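Long-range contacts in bitiscetin (Bitis arietans, PDB 1JWI), which binds von Willebrand factor and induces its interaction, through the A1 domain, with platelet glycoprotein Ib alpha, so that platelets aggregate: residues Phe50-Ala55 with Glu108-Thr113; Ala66-Arg71 with Phe101-His106; Lys75-Ser80 with Val90-Asp95. All coordinates share one frame; numbering follows the deposited sequence.

Overall arrangement
Bitiscetin's alpha chain is a C-type lectin-like domain of the snaclec family, and the three contacts run from its globular body out along its extended loop. Interactions 1 and 2 lie 8 Å apart between centres and share the three-stranded sheet: the 108-113 segment runs beside 101-106, where Trp112 CD1 meets Leu103 CD2 at 3.6 Å. Interaction 3 stands about 21 Å from interaction 2 and 29 Å from interaction 1, centre to centre, and is joined to interaction 2 through the sequence. Along the chain the contacts are nested, 3 within 2 and 2 within 1. All three reach the second protein chain: 1 at Trp112, 2 by a continued sheet, 3 by the Cys79 disulfide.

Interaction 1. Residues Phe50-Ala55 with Glu108-Thr113; sequences FVTKLA and EYRTWT
Thr52 and Tyr109 meet where helix 45-58 of the C-type lectin-like fold lies against the turn that leads into strand 112-115. Following the helix onward from Phe50, Thr52 is the first residue to reach across. Its OG1 donates a short hydrogen bond of 2.6 Å to Tyr109 O, approaching from 31° out of the carbonyl plane. Glu108 and Tyr109 both have left-handed backbone angles, and it is in this tight turn that the Tyr109 carbonyl faces the helix. The Thr52 hydroxyl is buried, and its single proton goes to Tyr109 O; Ala48 O, one turn back, is a second carbonyl in bonding range that must compete for it, while water 1 donates to OG1 at 3.1 Å.

The methyl branch does separate work. With CG2 anti to the backbone N (OG1 at chi1 -71°), it projects onto one face of the Arg110 guanidinium, over its centre, 3.7 Å from Arg110 CZ. Arg110 starts out pointing away from the helix and returns by bending at chi2 and chi3, which lays the flat group across the methyl. Its NH1 forms a salt bridge with Asp49 and gives a weak bond to water 1, so that water joins the arginine to the Thr52 hydroxyl. The charged group therefore roofs the buried threonine at the outer margin of the contact.

One turn further on, Ala55 faces the same loop and offers only a methyl. The Tyr109 ring settles beside it, its far end held by a hydrogen bond from OH to Tyr64 O, while Leu103 of the neighbouring strand packs against both residues. Ala55 CB meets the ring obliquely, 3.8 Å from Tyr109 CD2, and Tyr109 CE2 lies 3.9 Å from Ala55 O.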
loop_
_atom_site.group_PDB
_atom_site.type_symbol
_atom_site.label_atom_id
_atom_site.label_comp_id
_atom_site.label_asym_id
_atom_site.label_seq_id
_atom_site.Cartn_x
_atom_site.Cartn_y
_atom_site.Cartn_z
ATOM N N PHE A 50 19.565 4.318 -16.116
ATOM C CA PHE A 50 20.791 4.925 -15.614
ATOM C C PHE A 50 20.830 4.816 -14.094
ATOM O O PHE A 50 21.823 4.366 -13.524
ATOM C CB PHE A 50 20.880 6.402 -16.010
ATOM C CG PHE A 50 21.983 7.146 -15.301
ATOM C CD1 PHE A 50 23.319 6.836 -15.541
ATOM C CD2 PHE A 50 21.682 8.110 -14.343
ATOM C CE1 PHE A 50 24.339 7.474 -14.835
ATOM C CE2 PHE A 50 22.694 8.754 -13.630
ATOM C CZ PHE A 50 24.025 8.434 -13.875
ATOM N N VAL A 51 19.744 5.241 -13.445
ATOM C CA VAL A 51 19.646 5.190 -11.987
ATOM C C VAL A 51 19.793 3.756 -11.474
ATOM O O VAL A 51 20.432 3.519 -10.446
ATOM C CB VAL A 51 18.299 5.797 -11.495
ATOM C CG1 VAL A 51 18.130 5.586 -9.993
ATOM C CG2 VAL A 51 18.265 7.282 -11.805
ATOM N N THR A 52 19.214 2.802 -12.199
ATOM C CA THR A 52 19.312 1.394 -11.816
ATOM C C THR A 52 20.770 0.941 -11.889
ATOM O O THR A 52 21.235 0.185 -11.046
ATOM C CB THR A 52 18.463 0.489 -12.745
ATOM O OG1 THR A 52 17.071 0.702 -12.476
ATOM C CG2 THR A 52 18.796 -0.980 -12.524
ATOM N N LYS A 53 21.486 1.411 -12.902
ATOM C CA LYS A 53 22.895 1.052 -13.088
ATOM C C LYS A 53 23.761 1.676 -11.990
ATOM O O LYS A 53 24.617 1.014 -11.397
ATOM C CB LYS A 53 23.373 1.527 -14.466
ATOM C CG LYS A 53 24.827 1.213 -14.770
ATOM C CD LYS A 53 25.224 1.743 -16.141
ATOM C CE LYS A 53 26.669 1.396 -16.471
ATOM N NZ LYS A 53 27.041 1.906 -17.816
ATOM N N LEU A 54 23.530 2.954 -11.706
ATOM C CA LEU A 54 24.310 3.628 -10.677
ATOM C C LEU A 54 24.112 2.924 -9.339
ATOM O O LEU A 54 25.075 2.659 -8.623
ATOM C CB LEU A 54 23.900 5.101 -10.559
ATOM C CG LEU A 54 24.768 5.963 -9.626
ATOM C CD1 LEU A 54 26.181 6.062 -10.187
ATOM C CD2 LEU A 54 24.156 7.360 -9.480
ATOM N N ALA A 55 22.862 2.611 -9.016
ATOM C CA ALA A 55 22.532 1.936 -7.764
ATOM C C ALA A 55 23.152 0.536 -7.689
ATOM O O ALA A 55 23.672 0.138 -6.650
ATOM C CB ALA A 55 21.015 1.857 -7.598
ATOM N N GLU A 108 16.615 -6.185 -8.476
ATOM C CA GLU A 108 17.926 -5.580 -8.690
ATOM C C GLU A 108 17.767 -4.110 -9.061
ATOM O O GLU A 108 18.390 -3.610 -10.001
ATOM C CB GLU A 108 18.712 -6.346 -9.771
ATOM C CG GLU A 108 18.826 -7.836 -9.475
ATOM C CD GLU A 108 20.064 -8.483 -10.078
ATOM O OE1 GLU A 108 20.353 -8.235 -11.270
ATOM O OE2 GLU A 108 20.736 -9.251 -9.353
ATOM N N TYR A 109 16.905 -3.433 -8.308
ATOM C CA TYR A 109 16.635 -2.017 -8.501
ATOM C C TYR A 109 16.029 -1.676 -9.857
ATOM O O TYR A 109 16.172 -0.550 -10.343
ATOM C CB TYR A 109 17.922 -1.217 -8.277
ATOM C CG TYR A 109 18.601 -1.542 -6.968
ATOM C CD1 TYR A 109 17.867 -1.636 -5.786
ATOM C CD2 TYR A 109 19.979 -1.733 -6.906
ATOM C CE1 TYR A 109 18.486 -1.916 -4.568
ATOM C CE2 TYR A 109 20.613 -2.014 -5.692
ATOM C CZ TYR A 109 19.859 -2.102 -4.529
ATOM O OH TYR A 109 20.472 -2.366 -3.324
ATOM N N ARG A 110 15.344 -2.639 -10.462
ATOM C CA ARG A 110 14.711 -2.423 -11.759
ATOM C C ARG A 110 13.294 -1.853 -11.629
ATOM O O ARG A 110 12.820 -1.146 -12.518
ATOM C CB ARG A 110 14.656 -3.740 -12.541
ATOM C CG ARG A 110 14.163 -3.591 -13.967
ATOM C CD ARG A 110 15.103 -2.708 -14.795
ATOM N NE ARG A 110 16.461 -3.247 -14.879
ATOM C CZ ARG A 110 17.458 -2.671 -15.550
ATOM N NH1 ARG A 110 17.255 -1.532 -16.200
ATOM N NH2 ARG A 110 18.659 -3.235 -15.573
ATOM N N THR A 111 12.619 -2.150 -10.521
ATOM C CA THR A 111 11.252 -1.663 -10.323
ATOM C C THR A 111 11.084 -0.883 -9.024
ATOM O O THR A 111 12.004 -0.817 -8.206
ATOM C CB THR A 111 10.254 -2.837 -10.324
ATOM O OG1 THR A 111 10.644 -3.787 -9.325
ATOM C CG2 THR A 111 10.249 -3.517 -11.673
ATOM N N TRP A 112 9.907 -0.291 -8.838
ATOM C CA TRP A 112 9.647 0.487 -7.630
ATOM C C TRP A 112 8.701 -0.246 -6.680
ATOM O O TRP A 112 7.786 -0.941 -7.119
ATOM C CB TRP A 112 9.062 1.852 -7.997
ATOM C CG TRP A 112 9.892 2.619 -8.999
ATOM C CD1 TRP A 112 11.213 2.415 -9.303
ATOM C CD2 TRP A 112 9.469 3.740 -9.787
ATOM N NE1 TRP A 112 11.633 3.342 -10.232
ATOM C CE2 TRP A 112 10.583 4.165 -10.547
ATOM C CE3 TRP A 112 8.255 4.428 -9.924
ATOM C CZ2 TRP A 112 10.521 5.248 -11.434
ATOM C CZ3 TRP A 112 8.191 5.512 -10.808
ATOM C CH2 TRP A 112 9.319 5.906 -11.550
ATOM N N THR A 113 8.921 -0.085 -5.378
ATOM C CA THR A 113 8.092 -0.747 -4.374
ATOM C C THR A 113 7.720 0.207 -3.233
ATOM O O THR A 113 8.482 1.119 -2.909
ATOM C CB THR A 113 8.832 -1.991 -3.799
ATOM O OG1 THR A 113 7.945 -2.744 -2.960
ATOM C CG2 THR A 113 10.052 -1.570 -3.003
HETATM O O HOH W 1 15.448 0.743 -15.144
#

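Interaction 2. Residues Ala66-Arg71 with Phe101-His106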
loop_
_atom_site.group_PDB
_atom_site.type_symbol
_atom_site.label_atom_id
_atom_site.label_comp_id
_atom_site.label_asym_id
_atom_site.label_seq_id
_atom_site.Cartn_x
_atom_site.Cartn_y
_atom_site.Cartn_z
ATOM N N ALA A 66 16.513 1.202 -2.047
ATOM C CA ALA A 66 17.073 2.549 -2.082
ATOM C C ALA A 66 15.975 3.579 -2.332
ATOM O O ALA A 66 15.214 3.464 -3.291
ATOM C CB ALA A 66 18.144 2.641 -3.162
ATOM N N TRP A 67 15.882 4.571 -1.451
ATOM C CA TRP A 67 14.881 5.631 -1.563
ATOM C C TRP A 67 14.974 6.482 -2.823
ATOM O O TRP A 67 16.072 6.869 -3.243
ATOM C CB TRP A 67 14.989 6.610 -0.380
ATOM C CG TRP A 67 14.597 6.074 0.960
ATOM C CD1 TRP A 67 15.304 6.187 2.125
ATOM C CD2 TRP A 67 13.375 5.409 1.296
ATOM N NE1 TRP A 67 14.596 5.634 3.165
ATOM C CE2 TRP A 67 13.408 5.150 2.685
ATOM C CE3 TRP A 67 12.253 5.009 0.559
ATOM C CZ2 TRP A 67 12.360 4.507 3.353
ATOM C CZ3 TRP A 67 11.209 4.368 1.227
ATOM C CH2 TRP A 67 11.272 4.125 2.607
ATOM N N ILE A 68 13.817 6.768 -3.416
ATOM C CA ILE A 68 13.729 7.676 -4.556
ATOM C C ILE A 68 12.682 8.706 -4.109
ATOM O O ILE A 68 12.016 8.501 -3.088
ATOM C CB ILE A 68 13.297 6.997 -5.891
ATOM C CG1 ILE A 68 12.017 6.188 -5.716
ATOM C CG2 ILE A 68 14.446 6.145 -6.424
ATOM C CD1 ILE A 68 11.510 5.624 -7.049
ATOM N N GLY A 69 12.529 9.794 -4.853
ATOM C CA GLY A 69 11.617 10.850 -4.432
ATOM C C GLY A 69 10.111 10.741 -4.567
ATOM O O GLY A 69 9.432 11.759 -4.525
ATOM N N LEU A 70 9.575 9.535 -4.698
ATOM C CA LEU A 70 8.136 9.370 -4.858
ATOM C C LEU A 70 7.418 9.047 -3.546
ATOM O O LEU A 70 7.897 8.222 -2.764
ATOM C CB LEU A 70 7.875 8.263 -5.874
ATOM C CG LEU A 70 6.441 8.104 -6.357
ATOM C CD1 LEU A 70 6.015 9.348 -7.129
ATOM C CD2 LEU A 70 6.354 6.865 -7.245
ATOM N N ARG A 71 6.275 9.696 -3.310
ATOM C CA ARG A 71 5.487 9.467 -2.098
ATOM C C ARG A 71 3.973 9.548 -2.334
ATOM O O ARG A 71 3.501 10.338 -3.158
ATOM C CB ARG A 71 5.862 10.473 -1.000
ATOM C CG ARG A 71 5.140 10.213 0.328
ATOM C CD ARG A 71 5.666 11.066 1.489
ATOM N NE ARG A 71 5.330 12.481 1.360
ATOM C CZ ARG A 71 5.609 13.406 2.278
ATOM N NH1 ARG A 71 6.230 13.069 3.400
ATOM N NH2 ARG A 71 5.265 14.671 2.075
ATOM N N PHE A 101 8.283 5.376 -1.625
ATOM C CA PHE A 101 8.793 4.435 -2.615
ATOM C C PHE A 101 10.304 4.379 -2.770
ATOM O O PHE A 101 11.008 5.370 -2.574
ATOM C CB PHE A 101 8.162 4.711 -3.982
ATOM C CG PHE A 101 6.688 4.412 -4.034
ATOM C CD1 PHE A 101 5.767 5.297 -3.470
ATOM C CD2 PHE A 101 6.218 3.232 -4.620
ATOM C CE1 PHE A 101 4.394 5.010 -3.489
ATOM C CE2 PHE A 101 4.852 2.933 -4.643
ATOM C CZ PHE A 101 3.940 3.820 -4.079
ATOM N N GLY A 102 10.787 3.194 -3.140
ATOM C CA GLY A 102 12.206 2.998 -3.331
ATOM C C GLY A 102 12.468 1.954 -4.399
ATOM O O GLY A 102 11.546 1.265 -4.851
ATOM N N LEU A 103 13.726 1.857 -4.821
ATOM C CA LEU A 103 14.111 0.871 -5.820
ATOM C C LEU A 103 14.097 -0.495 -5.123
ATOM O O LEU A 103 14.752 -0.685 -4.101
ATOM C CB LEU A 103 15.508 1.194 -6.361
ATOM C CG LEU A 103 15.651 2.569 -7.028
ATOM C CD1 LEU A 103 17.065 2.754 -7.554
ATOM C CD2 LEU A 103 14.640 2.682 -8.162
ATOM N N ASP A 104 13.348 -1.437 -5.687
ATOM C CA ASP A 104 13.192 -2.782 -5.129
ATOM C C ASP A 104 14.439 -3.659 -5.284
ATOM O O ASP A 104 14.832 -4.010 -6.397
ATOM C CB ASP A 104 12.009 -3.453 -5.824
ATOM C CG ASP A 104 11.564 -4.732 -5.147
ATOM O OD1 ASP A 104 12.282 -5.268 -4.273
ATOM O OD2 ASP A 104 10.470 -5.206 -5.514
ATOM N N VAL A 105 15.040 -4.034 -4.164
ATOM C CA VAL A 105 16.234 -4.873 -4.182
ATOM C C VAL A 105 15.988 -6.219 -4.872
ATOM O O VAL A 105 16.886 -6.775 -5.509
ATOM C CB VAL A 105 16.733 -5.155 -2.749
ATOM C CG1 VAL A 105 15.795 -6.136 -2.046
ATOM C CG2 VAL A 105 18.158 -5.691 -2.786
ATOM N N HIS A 106 14.763 -6.725 -4.760
ATOM C CA HIS A 106 14.411 -8.014 -5.337
ATOM C C HIS A 106 14.375 -8.071 -6.860
ATOM O O HIS A 106 14.363 -9.156 -7.443
ATOM C CB HIS A 106 13.077 -8.477 -4.747
ATOM C CG HIS A 106 13.133 -8.685 -3.265
ATOM N ND1 HIS A 106 12.131 -8.272 -2.414
ATOM C CD2 HIS A 106 14.080 -9.253 -2.482
ATOM C CE1 HIS A 106 12.460 -8.574 -1.170
ATOM N NE2 HIS A 106 13.639 -9.171 -1.183
#
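An antiparallel strand pairing at the heart of this C-type lectin-like domain joins Ala66-Ile68 to Phe101-Leu103, the two short strands twisted to 127° between their directions. Ala66 and Leu103 form a hydrogen-bonded pair, with Leu103 N to Ala66 O the shorter bond at 2.7 Å. Beyond it, Ile68 N donates to Phe101 O almost straight (172°). The chain turns a corner at Gly69, and Leu70 O then accepts from Phe101 N at 3.1 Å, so the N-H and C=O of Phe101 bond to the residues on the two sides of the corner, Leu70 and Ile68.

Gly102 fits closely here: its CA passes 3.0 Å from Ala66 O. On the side of Ala66 and Leu103, Ile68 CG2 rests 3.8 Å from Leu103 CG, the two side chains crossing near a right angle. Leu70 CD2 lies over one face of the Phe101 ring, toward its rim and 4.1 Å from Phe101 CG. Trp67 turns outward from its CA, yet the ring edge swings back beside the strand, with Trp67 CE3 3.4 Å from Phe101 O; its NE1 binds Gly23 O.

Backbone bonds thus set the register, with Ile68 on Leu103 and Leu70 on Phe101 packed beside them, and the pairing of Leu70 and Arg71 with a strand of the other protein chain carries the sheet on across the interface.

Interaction 3. Residues Lys75-Ser80 with Val90-Asp95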
loop_
_atom_site.group_PDB
_atom_site.type_symbol
_atom_site.label_atom_id
_atom_site.label_comp_id
_atom_site.label_asym_id
_atom_site.label_seq_id
_atom_site.Cartn_x
_atom_site.Cartn_y
_atom_site.Cartn_z
ATOM N N LYS A 75 -3.925 11.622 2.745
ATOM C CA LYS A 75 -3.858 11.835 4.189
ATOM C C LYS A 75 -4.247 10.604 4.996
ATOM O O LYS A 75 -3.935 10.516 6.182
ATOM C CB LYS A 75 -4.733 13.028 4.597
ATOM C CG LYS A 75 -6.217 12.843 4.324
ATOM C CD LYS A 75 -7.043 14.017 4.862
ATOM C CE LYS A 75 -7.150 14.007 6.390
ATOM N NZ LYS A 75 -5.833 14.126 7.091
ATOM N N THR A 76 -4.926 9.657 4.352
ATOM C CA THR A 76 -5.340 8.418 5.013
ATOM C C THR A 76 -4.151 7.454 5.143
ATOM O O THR A 76 -3.100 7.678 4.543
ATOM C CB THR A 76 -6.486 7.735 4.224
ATOM O OG1 THR A 76 -6.245 7.853 2.819
ATOM C CG2 THR A 76 -7.820 8.384 4.554
ATOM N N GLN A 77 -4.312 6.398 5.935
ATOM C CA GLN A 77 -3.243 5.417 6.124
ATOM C C GLN A 77 -2.953 4.673 4.822
ATOM O O GLN A 77 -1.802 4.388 4.506
ATOM C CB GLN A 77 -3.621 4.434 7.237
ATOM C CG GLN A 77 -3.540 5.048 8.632
ATOM C CD GLN A 77 -4.103 4.145 9.720
ATOM O OE1 GLN A 77 -4.051 2.921 9.622
ATOM N NE2 GLN A 77 -4.631 4.755 10.778
ATOM N N GLN A 78 -4.006 4.343 4.082
ATOM C CA GLN A 78 -3.851 3.682 2.796
ATOM C C GLN A 78 -4.523 4.593 1.768
ATOM O O GLN A 78 -5.137 5.599 2.132
ATOM C CB GLN A 78 -4.440 2.257 2.806
ATOM C CG GLN A 78 -5.837 2.104 3.389
ATOM C CD GLN A 78 -6.919 2.627 2.471
ATOM O OE1 GLN A 78 -7.711 3.489 2.862
ATOM N NE2 GLN A 78 -6.971 2.102 1.248
ATOM N N CYS A 79 -4.416 4.244 0.495
ATOM C CA CYS A 79 -4.934 5.100 -0.560
ATOM C C CYS A 79 -6.425 5.150 -0.920
ATOM O O CYS A 79 -6.896 6.156 -1.452
ATOM C CB CYS A 79 -4.100 4.833 -1.807
ATOM S SG CYS A 79 -4.835 5.354 -3.369
ATOM N N SER A 80 -7.180 4.100 -0.634
ATOM C CA SER A 80 -8.597 4.123 -0.989
ATOM C C SER A 80 -9.433 5.090 -0.147
ATOM O O SER A 80 -9.431 5.020 1.079
ATOM C CB SER A 80 -9.191 2.723 -0.874
ATOM O OG SER A 80 -10.550 2.750 -1.261
ATOM N N VAL A 90 -12.934 6.557 7.075
ATOM C CA VAL A 90 -12.618 7.522 8.123
ATOM C C VAL A 90 -11.766 6.789 9.148
ATOM O O VAL A 90 -10.623 7.173 9.406
ATOM C CB VAL A 90 -13.893 8.071 8.801
ATOM C CG1 VAL A 90 -13.503 9.043 9.917
ATOM C CG2 VAL A 90 -14.766 8.777 7.770
ATOM N N TYR A 91 -12.321 5.727 9.720
ATOM C CA TYR A 91 -11.579 4.913 10.683
ATOM C C TYR A 91 -10.647 3.998 9.884
ATOM O O TYR A 91 -11.057 3.433 8.872
ATOM C CB TYR A 91 -12.543 4.061 11.522
ATOM C CG TYR A 91 -11.838 3.064 12.418
ATOM C CD1 TYR A 91 -11.134 3.486 13.545
ATOM C CD2 TYR A 91 -11.821 1.707 12.101
ATOM C CE1 TYR A 91 -10.414 2.580 14.331
ATOM C CE2 TYR A 91 -11.107 0.792 12.876
ATOM C CZ TYR A 91 -10.405 1.234 13.988
ATOM O OH TYR A 91 -9.669 0.334 14.743
ATOM N N GLU A 92 -9.402 3.867 10.331
ATOM C CA GLU A 92 -8.409 3.008 9.668
ATOM C C GLU A 92 -7.529 2.321 10.709
ATOM O O GLU A 92 -7.219 2.905 11.745
ATOM C CB GLU A 92 -7.498 3.822 8.739
ATOM C CG GLU A 92 -8.145 4.290 7.446
ATOM C CD GLU A 92 -7.149 4.969 6.532
ATOM O OE1 GLU A 92 -6.669 6.066 6.891
ATOM O OE2 GLU A 92 -6.838 4.397 5.461
ATOM N N ASN A 93 -7.116 1.091 10.422
ATOM C CA ASN A 93 -6.275 0.344 11.350
ATOM C C ASN A 93 -5.221 -0.435 10.565
ATOM O O ASN A 93 -5.026 -1.628 10.787
ATOM C CB ASN A 93 -7.142 -0.623 12.169
ATOM C CG ASN A 93 -6.488 -1.052 13.474
ATOM O OD1 ASN A 93 -6.944 -1.997 14.123
ATOM N ND2 ASN A 93 -5.433 -0.351 13.874
ATOM N N VAL A 94 -4.554 0.238 9.627
ATOM C CA VAL A 94 -3.516 -0.406 8.821
ATOM C C VAL A 94 -2.318 -0.741 9.720
ATOM O O VAL A 94 -1.828 0.121 10.458
ATOM C CB VAL A 94 -3.062 0.516 7.654
ATOM C CG1 VAL A 94 -1.869 -0.101 6.935
ATOM C CG2 VAL A 94 -4.210 0.701 6.651
ATOM N N ASP A 95 -1.865 -1.992 9.656
ATOM C CA ASP A 95 -0.749 -2.468 10.479
ATOM C C ASP A 95 0.495 -1.599 10.309
ATOM O O ASP A 95 0.995 -1.022 11.274
ATOM C CB ASP A 95 -0.410 -3.917 10.124
ATOM C CG ASP A 95 0.566 -4.548 11.103
ATOM O OD1 ASP A 95 1.269 -5.502 10.703
ATOM O OD2 ASP A 95 0.622 -4.102 12.274
HETATM O O HOH W 2 -6.068 7.330 9.831
#
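Neither segment is regular helix or strand; they run as two arms of the long loop between strands 66-72 and 100-103, closest at Gln77 and Val94 with CA atoms 6.4 Å apart. This is the extended loop that snaclecs exchange between the two chains of the heterodimer, and here Cys79 makes its disulfide to the beta chain.

Glu92 is the main link between the arms. Its chain reaches across to the turn at Thr76-Gln78, where the carboxylate takes two successive backbone amides on its syn side: Gln77 N donates to Glu92 OE1 at 2.6 Å, and Gln78 N to Glu92 OE2 at 3.2 Å. Both donors stand somewhat out of the carboxylate plane. Two N-H groups would favour the ionised acid, and they fix the rotation of the group. Thr76 OG1 donates to Gln78 O at 2.6 Å, holding the backbone of Thr76-Gln78 bent, while Thr76 CB borders the same carboxylate.

Gln77 answers in the other direction. Its CG lies anti to the carbonyl carbon (chi1 -73°) and the extended chain slides antiparallel past Glu92, so that amide and carboxylate are stacked with their planes 29° apart. The amide is held at both ends, OE1 by the backbone of Val94 and NE2 by a weak bond to Glu92 O. Water 2 spans the same pair, donating to Glu92 OE1 and accepting weakly from Gln77 NE2.

Val94 adds the apolar part, its CG2 crossing the Gln78 side chain at 3.9 Å from Gln78 CG. Beside it, Val94 N donates to Gln77 OE1 in a short but bent bond of 2.7 Å, the nitrogen lying nearly along the C=O axis.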